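Long-range contacts in protein CsuE (Acinetobacter baumannii, PDB 6FJY), which probably acts as the tip adhesin of the Csu pilus, attaching the bacterium to surfaces, and is bound here by the chaperone CsuC: residues 29-34 against 129-134; 72-77 against 84-89; 188-193 against 200-205. All coordinates share one frame; numbering follows the deposited sequence.

Contact 1 of 3, residues 29-34 against 129-134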
loop_
_atom_site.group_PDB
_atom_site.type_symbol
_atom_site.label_atom_id
_atom_site.label_comp_id
_atom_site.label_asym_id
_atom_site.label_seq_id
_atom_site.Cartn_x
_atom_site.Cartn_y
_atom_site.Cartn_z
ATOM N N PHE B 29 16.831 -8.172 -8.327
ATOM C CA PHE B 29 16.028 -8.410 -9.517
ATOM C C PHE B 29 16.856 -9.156 -10.548
ATOM O O PHE B 29 18.076 -9.280 -10.431
ATOM C CB PHE B 29 15.459 -7.118 -10.117
ATOM C CG PHE B 29 16.480 -6.216 -10.726
ATOM C CD1 PHE B 29 17.205 -5.340 -9.935
ATOM C CD2 PHE B 29 16.689 -6.213 -12.094
ATOM C CE1 PHE B 29 18.141 -4.500 -10.493
ATOM C CE2 PHE B 29 17.620 -5.368 -12.665
ATOM C CZ PHE B 29 18.352 -4.509 -11.867
ATOM N N ASN B 30 16.154 -9.656 -11.563
ATOM C CA ASN B 30 16.746 -10.480 -12.604
ATOM C C ASN B 30 17.596 -9.639 -13.537
ATOM O O ASN B 30 17.136 -8.632 -14.085
ATOM C CB ASN B 30 15.649 -11.183 -13.400
ATOM C CG ASN B 30 14.813 -12.111 -12.543
ATOM O OD1 ASN B 30 15.273 -12.604 -11.509
ATOM N ND2 ASN B 30 13.578 -12.363 -12.974
ATOM N N SER B 31 18.840 -10.068 -13.725
ATOM C CA SER B 31 19.785 -9.291 -14.512
ATOM C C SER B 31 19.497 -9.376 -15.990
ATOM O O SER B 31 19.929 -8.492 -16.749
ATOM C CB SER B 31 21.202 -9.793 -14.274
ATOM O OG SER B 31 21.274 -11.168 -14.647
ATOM N N GLY B 32 18.794 -10.428 -16.410
ATOM C CA GLY B 32 18.687 -10.814 -17.796
ATOM C C GLY B 32 19.279 -12.178 -18.084
ATOM O O GLY B 32 18.843 -12.845 -19.037
ATOM N N LEU B 33 20.242 -12.623 -17.272
ATOM C CA LEU B 33 20.887 -13.916 -17.441
ATOM C C LEU B 33 20.475 -14.864 -16.323
ATOM O O LEU B 33 20.418 -14.481 -15.151
ATOM C CB LEU B 33 22.409 -13.779 -17.470
ATOM C CG LEU B 33 23.216 -15.068 -17.603
ATOM C CD1 LEU B 33 23.101 -15.612 -19.021
ATOM C CD2 LEU B 33 24.667 -14.837 -17.248
ATOM N N SER B 34 20.218 -16.112 -16.696
ATOM C CA SER B 34 19.763 -17.151 -15.790
ATOM C C SER B 34 20.438 -18.454 -16.187
ATOM O O SER B 34 20.679 -18.701 -17.372
ATOM C CB SER B 34 18.238 -17.321 -15.840
ATOM O OG SER B 34 17.574 -16.100 -15.589
ATOM N N VAL B 129 21.691 -5.568 -21.616
ATOM C CA VAL B 129 23.001 -6.061 -21.231
ATOM C C VAL B 129 23.466 -7.074 -22.269
ATOM O O VAL B 129 22.669 -7.882 -22.758
ATOM C CB VAL B 129 22.972 -6.692 -19.823
ATOM C CG1 VAL B 129 24.384 -7.086 -19.383
ATOM C CG2 VAL B 129 22.341 -5.738 -18.804
ATOM N N LYS B 130 24.753 -7.016 -22.613
ATOM C CA LYS B 130 25.392 -8.029 -23.439
ATOM C C LYS B 130 26.247 -8.919 -22.546
ATOM O O LYS B 130 27.038 -8.422 -21.737
ATOM C CB LYS B 130 26.238 -7.403 -24.548
ATOM C CG LYS B 130 26.746 -8.428 -25.576
ATOM C CD LYS B 130 27.508 -7.764 -26.727
ATOM C CE LYS B 130 26.658 -6.740 -27.480
ATOM N NZ LYS B 130 25.760 -7.352 -28.479
ATOM N N TRP B 131 26.061 -10.228 -22.676
ATOM C CA TRP B 131 26.667 -11.221 -21.803
ATOM C C TRP B 131 27.600 -12.116 -22.606
ATOM O O TRP B 131 27.322 -12.444 -23.762
ATOM C CB TRP B 131 25.601 -12.087 -21.115
ATOM C CG TRP B 131 24.577 -11.323 -20.326
ATOM C CD1 TRP B 131 23.400 -10.821 -20.786
ATOM C CD2 TRP B 131 24.638 -10.995 -18.927
ATOM N NE1 TRP B 131 22.722 -10.187 -19.768
ATOM C CE2 TRP B 131 23.464 -10.278 -18.618
ATOM C CE3 TRP B 131 25.575 -11.224 -17.916
ATOM C CZ2 TRP B 131 23.196 -9.799 -17.332
ATOM C CZ3 TRP B 131 25.313 -10.735 -16.633
ATOM C CH2 TRP B 131 24.126 -10.042 -16.356
ATOM N N PHE B 132 28.706 -12.501 -21.978
ATOM C CA PHE B 132 29.721 -13.382 -22.544
ATOM C C PHE B 132 30.018 -14.429 -21.476
ATOM O O PHE B 132 30.588 -14.097 -20.432
ATOM C CB PHE B 132 30.974 -12.589 -22.899
ATOM C CG PHE B 132 30.719 -11.426 -23.837
ATOM C CD1 PHE B 132 30.230 -10.217 -23.360
ATOM C CD2 PHE B 132 30.991 -11.543 -25.190
ATOM C CE1 PHE B 132 30.006 -9.154 -24.218
ATOM C CE2 PHE B 132 30.766 -10.486 -26.060
ATOM C CZ PHE B 132 30.282 -9.291 -25.571
ATOM N N TYR B 133 29.605 -15.678 -21.692
ATOM C CA TYR B 133 29.666 -16.641 -20.598
ATOM C C TYR B 133 30.010 -18.047 -21.071
ATOM O O TYR B 133 29.767 -18.432 -22.219
ATOM C CB TYR B 133 28.352 -16.682 -19.797
ATOM C CG TYR B 133 27.110 -17.055 -20.579
ATOM C CD1 TYR B 133 26.725 -18.385 -20.722
ATOM C CD2 TYR B 133 26.296 -16.071 -21.140
ATOM C CE1 TYR B 133 25.582 -18.726 -21.429
ATOM C CE2 TYR B 133 25.140 -16.404 -21.840
ATOM C CZ TYR B 133 24.790 -17.731 -21.978
ATOM O OH TYR B 133 23.657 -18.067 -22.674
ATOM N N SER B 134 30.597 -18.810 -20.141
ATOM C CA SER B 134 30.798 -20.250 -20.287
ATOM C C SER B 134 30.754 -20.845 -18.881
ATOM O O SER B 134 31.702 -20.682 -18.098
ATOM C CB SER B 134 32.098 -20.575 -20.999
ATOM O OG SER B 134 32.348 -21.976 -20.968
#
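Leu33 and Trp131 form the middle of this buried contact through CH-pi packing. Leu33 CB sits above the six-membered ring of the indole, 3.8 Å from its centroid and only 11° off the normal, while Val129 CG1 lies over the opposite face, displaced toward the rim. The leucine then divides its branches between two aromatics. With CG held trans to the backbone N (chi1 178°), CD2 lies 3.8 Å from Trp131 CE3, and CD1 reaches across to Tyr133, 3.6 Å from its CE2, meeting that ring off-centre. Val4 and Leu48 pack against the same leucine.

The polar contacts gather at the six-membered end of the indole. Ser31 O lies in the ring plane at its edge, 3.6 Å from Trp131 CZ2, and Ser31 OG approaches obliquely, 3.5 Å from Trp131 CH2. That hydroxyl closes an ST turn: its chi1 of 59° puts OG where Leu33 N can give it a nearly straight hydrogen bond of 3.2 Å. It is also hydrogen-bonded to Leu104 O. Gly32, with a positive phi, carries the chain round the corner between strands 24-31 and 33-35, bringing Ser31 and Leu33 onto the same indole.

The indole N-H itself turns elsewhere, to Ser169 OG. Between the two segments the packing is mainly CH-pi and apolar, with the serine oxygens resting against the indole rim. Ser31 OG is satisfied by Leu33 N and Leu104 O, and Trp131 NE1 by Ser169 OG; the indole is held both over its faces and by the bond from its nitrogen.

Contact 2 of 3, residues 72-77 against 84-89; sequences ILDSNN and QEKDMS
Lys86 reaches across to Asp74 and makes a salt bridge, NZ to OD2 at 2.8 Å, with an aspartate that also forms an Asx turn just after strand 71-73. The ammonium comes to the syn side of OD2 but stands 33° out of the carboxylate plane. The lysine chain is fully extended and crosses the aspartate at about a right angle, so that its methylenes pass by the carboxylate before NZ arrives. Met88, bent at its two outer torsions, slides past Asp74 the other way and puts SD 4.0 Å from Asp74 CG, while the exposed Asn76 lies beside the ammonium, its CB 3.7 Å from Lys86 NZ.

Further out, both charges have second partners. Asp74 OD2 is hydrogen-bonded to Tyr50 OH as well, and Lys86 NZ makes another salt bridge with Glu78 OE1; an ammonium between two carboxylates would be expected to stay protonated. The backbones of Lys86 and Met88 bond to those of Tyr50 and Leu48, which fixes the loop 84-89 alongside the turn, so that Tyr50 bonds to both partners of the bridge, through its OH to Asp74 and its backbone to Lys86.

The turn helps to set the carboxylate: Asp74 CG stands between its own N and carbonyl carbon (chi1 67°), and OD1 takes a 3.0 Å hydrogen bond from Asn76 N, met nearly end-on.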
loop_
_atom_site.group_PDB
_atom_site.type_symbol
_atom_site.label_atom_id
_atom_site.label_comp_id
_atom_site.label_asym_id
_atom_site.label_seq_id
_atom_site.Cartn_x
_atom_site.Cartn_y
_atom_site.Cartn_z
ATOM N N ILE B 72 22.197 0.891 -9.277
ATOM C CA ILE B 72 22.117 -0.482 -9.765
ATOM C C ILE B 72 23.460 -1.165 -9.546
ATOM O O ILE B 72 24.506 -0.597 -9.869
ATOM C CB ILE B 72 21.717 -0.538 -11.251
ATOM C CG1 ILE B 72 20.472 0.300 -11.510
ATOM C CG2 ILE B 72 21.488 -1.979 -11.663
ATOM C CD1 ILE B 72 19.314 -0.035 -10.593
ATOM N N LEU B 73 23.424 -2.395 -9.028
ATOM C CA LEU B 73 24.615 -3.162 -8.689
ATOM C C LEU B 73 24.487 -4.583 -9.225
ATOM O O LEU B 73 23.388 -5.050 -9.521
ATOM C CB LEU B 73 24.860 -3.146 -7.174
ATOM C CG LEU B 73 24.921 -1.759 -6.520
ATOM C CD1 LEU B 73 23.565 -1.356 -5.980
ATOM C CD2 LEU B 73 25.973 -1.682 -5.421
ATOM N N ASP B 74 25.625 -5.291 -9.281
ATOM C CA ASP B 74 25.836 -6.390 -10.220
ATOM C C ASP B 74 25.958 -7.782 -9.609
ATOM O O ASP B 74 26.442 -8.683 -10.306
ATOM C CB ASP B 74 27.092 -6.132 -11.051
ATOM C CG ASP B 74 28.378 -6.175 -10.229
ATOM O OD1 ASP B 74 28.379 -6.617 -9.057
ATOM O OD2 ASP B 74 29.401 -5.726 -10.779
ATOM N N SER B 75 25.602 -7.968 -8.335
ATOM C CA SER B 75 25.554 -9.268 -7.637
ATOM C C SER B 75 26.795 -9.537 -6.805
ATOM O O SER B 75 26.755 -10.370 -5.900
ATOM C CB SER B 75 25.314 -10.476 -8.562
ATOM O OG SER B 75 26.352 -10.667 -9.498
ATOM N N ASN B 76 27.896 -8.854 -7.110
ATOM C CA ASN B 76 28.942 -8.596 -6.131
ATOM C C ASN B 76 28.739 -7.253 -5.438
ATOM O O ASN B 76 29.650 -6.771 -4.760
ATOM C CB ASN B 76 30.317 -8.652 -6.786
ATOM C CG ASN B 76 30.687 -10.056 -7.233
ATOM O OD1 ASN B 76 30.365 -11.036 -6.568
ATOM N ND2 ASN B 76 31.352 -10.156 -8.384
ATOM N N ASN B 77 27.556 -6.647 -5.591
ATOM C CA ASN B 77 27.239 -5.329 -5.023
ATOM C C ASN B 77 28.265 -4.280 -5.428
ATOM O O ASN B 77 28.576 -3.370 -4.658
ATOM C CB ASN B 77 27.107 -5.380 -3.504
ATOM C CG ASN B 77 25.691 -5.688 -3.059
ATOM O OD1 ASN B 77 24.852 -4.791 -2.949
ATOM N ND2 ASN B 77 25.416 -6.964 -2.797
ATOM N N GLN B 84 31.302 0.533 -19.501
ATOM C CA GLN B 84 32.419 -0.145 -18.860
ATOM C C GLN B 84 32.027 -1.593 -18.633
ATOM O O GLN B 84 31.069 -1.878 -17.908
ATOM C CB GLN B 84 32.799 0.531 -17.541
ATOM C CG GLN B 84 34.077 -0.007 -16.928
ATOM C CD GLN B 84 34.389 0.629 -15.590
ATOM O OE1 GLN B 84 33.487 0.979 -14.831
ATOM N NE2 GLN B 84 35.675 0.785 -15.296
ATOM N N GLU B 85 32.754 -2.497 -19.279
ATOM C CA GLU B 85 32.614 -3.917 -19.028
ATOM C C GLU B 85 33.132 -4.272 -17.637
ATOM O O GLU B 85 33.950 -3.560 -17.041
ATOM C CB GLU B 85 33.383 -4.717 -20.079
ATOM C CG GLU B 85 32.767 -4.676 -21.461
ATOM C CD GLU B 85 33.666 -5.298 -22.510
ATOM O OE1 GLU B 85 34.900 -5.221 -22.349
ATOM O OE2 GLU B 85 33.145 -5.856 -23.490
ATOM N N LYS B 86 32.637 -5.395 -17.120
ATOM C CA LYS B 86 33.192 -5.997 -15.917
ATOM C C LYS B 86 33.260 -7.499 -16.113
ATOM O O LYS B 86 32.235 -8.146 -16.355
ATOM C CB LYS B 86 32.369 -5.674 -14.670
ATOM C CG LYS B 86 32.981 -6.258 -13.400
ATOM C CD LYS B 86 31.956 -6.414 -12.286
ATOM C CE LYS B 86 32.554 -7.106 -11.053
ATOM N NZ LYS B 86 31.605 -7.213 -9.896
ATOM N N ASP B 87 34.462 -8.042 -15.988
ATOM C CA ASP B 87 34.681 -9.477 -15.960
ATOM C C ASP B 87 34.441 -9.998 -14.546
ATOM O O ASP B 87 35.169 -9.634 -13.617
ATOM C CB ASP B 87 36.104 -9.794 -16.415
ATOM C CG ASP B 87 36.255 -11.227 -16.883
ATOM O OD1 ASP B 87 35.466 -12.080 -16.427
ATOM O OD2 ASP B 87 37.152 -11.493 -17.703
ATOM N N MET B 88 33.436 -10.859 -14.385
ATOM C CA MET B 88 33.134 -11.447 -13.089
ATOM C C MET B 88 33.632 -12.889 -12.962
ATOM O O MET B 88 33.344 -13.543 -11.958
ATOM C CB MET B 88 31.629 -11.347 -12.816
ATOM C CG MET B 88 31.140 -9.906 -12.692
ATOM S SD MET B 88 29.824 -9.637 -11.512
ATOM C CE MET B 88 28.653 -10.658 -12.278
ATOM N N SER B 89 34.433 -13.359 -13.920
ATOM C CA SER B 89 34.874 -14.751 -13.965
ATOM C C SER B 89 35.643 -15.174 -12.711
ATOM O O SER B 89 36.674 -14.587 -12.373
ATOM C CB SER B 89 35.755 -14.976 -15.198
ATOM O OG SER B 89 35.288 -14.242 -16.310
#

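Contact 3 of 3, residues 188-193 against 200-205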
loop_
_atom_site.group_PDB
_atom_site.type_symbol
_atom_site.label_atom_id
_atom_site.label_comp_id
_atom_site.label_asym_id
_atom_site.label_seq_id
_atom_site.Cartn_x
_atom_site.Cartn_y
_atom_site.Cartn_z
ATOM N N VAL B 188 -3.513 12.592 26.825
ATOM C CA VAL B 188 -4.056 13.816 27.404
ATOM C C VAL B 188 -3.947 13.699 28.921
ATOM O O VAL B 188 -4.644 12.889 29.537
ATOM C CB VAL B 188 -5.510 14.049 26.975
ATOM C CG1 VAL B 188 -6.067 15.251 27.701
ATOM C CG2 VAL B 188 -5.605 14.253 25.477
ATOM N N ASN B 189 -3.093 14.519 29.535
ATOM C CA ASN B 189 -2.827 14.457 30.973
ATOM C C ASN B 189 -3.551 15.589 31.691
ATOM O O ASN B 189 -3.146 16.753 31.598
ATOM C CB ASN B 189 -1.327 14.534 31.253
ATOM C CG ASN B 189 -0.665 13.175 31.263
ATOM O OD1 ASN B 189 -1.110 12.259 31.956
ATOM N ND2 ASN B 189 0.410 13.036 30.496
ATOM N N PHE B 190 -4.602 15.241 32.433
ATOM C CA PHE B 190 -5.246 16.210 33.307
ATOM C C PHE B 190 -4.354 16.544 34.499
ATOM O O PHE B 190 -3.357 15.877 34.783
ATOM C CB PHE B 190 -6.590 15.690 33.802
ATOM C CG PHE B 190 -7.656 15.736 32.768
ATOM C CD1 PHE B 190 -8.292 16.927 32.474
ATOM C CD2 PHE B 190 -8.012 14.593 32.067
ATOM C CE1 PHE B 190 -9.275 16.973 31.505
ATOM C CE2 PHE B 190 -8.990 14.640 31.104
ATOM C CZ PHE B 190 -9.621 15.831 30.825
ATOM N N GLY B 191 -4.751 17.591 35.212
ATOM C CA GLY B 191 -3.954 18.138 36.296
ATOM C C GLY B 191 -3.859 17.283 37.544
ATOM O O GLY B 191 -3.766 16.053 37.468
ATOM N N THR B 192 -3.899 17.936 38.708
ATOM C CA THR B 192 -3.521 17.307 39.968
ATOM C C THR B 192 -4.561 16.314 40.469
ATOM O O THR B 192 -4.634 15.181 39.984
ATOM C CB THR B 192 -3.283 18.381 41.023
ATOM O OG1 THR B 192 -4.518 19.055 41.308
ATOM C CG2 THR B 192 -2.258 19.391 40.515
ATOM N N ALA B 193 -5.352 16.736 41.453
ATOM C CA ALA B 193 -6.389 15.920 42.071
ATOM C C ALA B 193 -7.206 16.814 42.994
ATOM O O ALA B 193 -7.307 18.021 42.752
ATOM C CB ALA B 193 -5.779 14.735 42.839
ATOM N N GLU B 200 -9.034 21.412 35.132
ATOM C CA GLU B 200 -9.176 22.269 33.973
ATOM C C GLU B 200 -9.186 21.442 32.687
ATOM O O GLU B 200 -8.696 20.309 32.660
ATOM C CB GLU B 200 -8.044 23.289 33.938
ATOM C CG GLU B 200 -8.231 24.413 34.924
ATOM C CD GLU B 200 -9.506 25.188 34.649
ATOM O OE1 GLU B 200 -9.729 25.554 33.474
ATOM O OE2 GLU B 200 -10.291 25.417 35.595
ATOM N N PRO B 201 -9.761 21.974 31.612
ATOM C CA PRO B 201 -9.679 21.283 30.325
ATOM C C PRO B 201 -8.244 21.213 29.832
ATOM O O PRO B 201 -7.348 21.912 30.312
ATOM C CB PRO B 201 -10.541 22.147 29.397
ATOM C CG PRO B 201 -11.450 22.905 30.325
ATOM C CD PRO B 201 -10.623 23.165 31.540
ATOM N N VAL B 202 -8.040 20.343 28.852
ATOM C CA VAL B 202 -6.765 20.201 28.166
ATOM C C VAL B 202 -7.020 20.341 26.669
ATOM O O VAL B 202 -7.855 19.624 26.104
ATOM C CB VAL B 202 -6.085 18.858 28.480
ATOM C CG1 VAL B 202 -4.788 18.717 27.684
ATOM C CG2 VAL B 202 -5.823 18.735 29.979
ATOM N N GLN B 203 -6.331 21.285 26.044
ATOM C CA GLN B 203 -6.298 21.420 24.597
ATOM C C GLN B 203 -5.019 20.742 24.115
ATOM O O GLN B 203 -3.913 21.244 24.341
ATOM C CB GLN B 203 -6.361 22.891 24.175
ATOM C CG GLN B 203 -6.356 23.115 22.660
ATOM C CD GLN B 203 -6.827 24.507 22.243
ATOM O OE1 GLN B 203 -8.024 24.796 22.221
ATOM N NE2 GLN B 203 -5.885 25.363 21.888
ATOM N N SER B 204 -5.176 19.587 23.469
ATOM C CA SER B 204 -4.053 18.852 22.903
ATOM C C SER B 204 -4.229 18.718 21.396
ATOM O O SER B 204 -4.973 19.483 20.779
ATOM C CB SER B 204 -3.920 17.477 23.554
ATOM O OG SER B 204 -2.683 16.862 23.252
ATOM N N SER B 205 -3.562 17.737 20.795
ATOM C CA SER B 205 -3.611 17.562 19.354
ATOM C C SER B 205 -3.111 16.173 18.985
ATOM O O SER B 205 -2.408 15.510 19.752
ATOM C CB SER B 205 -2.780 18.623 18.618
ATOM O OG SER B 205 -1.423 18.226 18.552
HETATM O O HOH W 1 -6.283 19.696 34.033
#
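Val188 and Val202 both turn CG1 trans to the backbone N (chi1 175° and 177°), which sets these two branches against each other, Val188 CG1 to Val202 CG1 at 3.7 Å. The side chains slide past one another in opposite directions. The other methyl of each valine serves a further neighbour: Val188 CG2 reaches the CB of Ser204, 4.1 Å away, and Val202 CG2 lies against Phe190. The Phe190 CB leaves the backbone neither toward nor away from 200-205, but with chi1 at -75° the ring swings in, and its CD1 comes to 3.9 Å from Val202 CG2, the two side chains meeting at a slant.

The ring edge finds a polar neighbour as well. Glu200 O lies in the plane of the Phe190 ring, 3.4 Å from CD1, where it faces the slightly positive ring hydrogens. The same carbonyl accepts a hydrogen bond of 2.8 Å from a water, and that water in turn accepts one of 2.9 Å from Gly191 N. This single solvent molecule links the two backbones, which make no direct hydrogen bond to each other within these segments, and Glu200 O is thus met by both an aromatic edge and a water.

In the pilin-like Spore Coat Protein U domain, the contact joins the end of strand 167-189 to the start of strand 202-210. Here the two backbones seek different partners: Val202 and Ser204 bond to Thr287 and Phe285 of strand 279-290, whose side chains also pack on Val188, whereas Val188 and Asn189 form an antiparallel ladder with a strand of the chaperone CsuC. Phe112 of CsuC packs on Val188, consistent with donor-strand complementation, the sheet continuing into the neighbouring chain.

Contacts 1 and 2 belong together: their centres are 11 Å apart, they touch where Phe29 CZ meets Ile72 CG2 at 4.0 Å, and both draw on the sheet of strands 24-31, 103-110 and 71-73. Contact 1 is aromatic and aliphatic core; contact 2, also largely buried, is built on charge and a turn, with an exposed asparagine at its margin. Contact 3 lies at the far end of the elongated chain, its centre about 64 Å from that of contact 1, though strands 119-136 and 167-189, which the two contacts use, pair with each other. It is more exposed, has no salt bridge, and adds a bridging water and a neighbouring chain to its packing of valines and a phenylalanine.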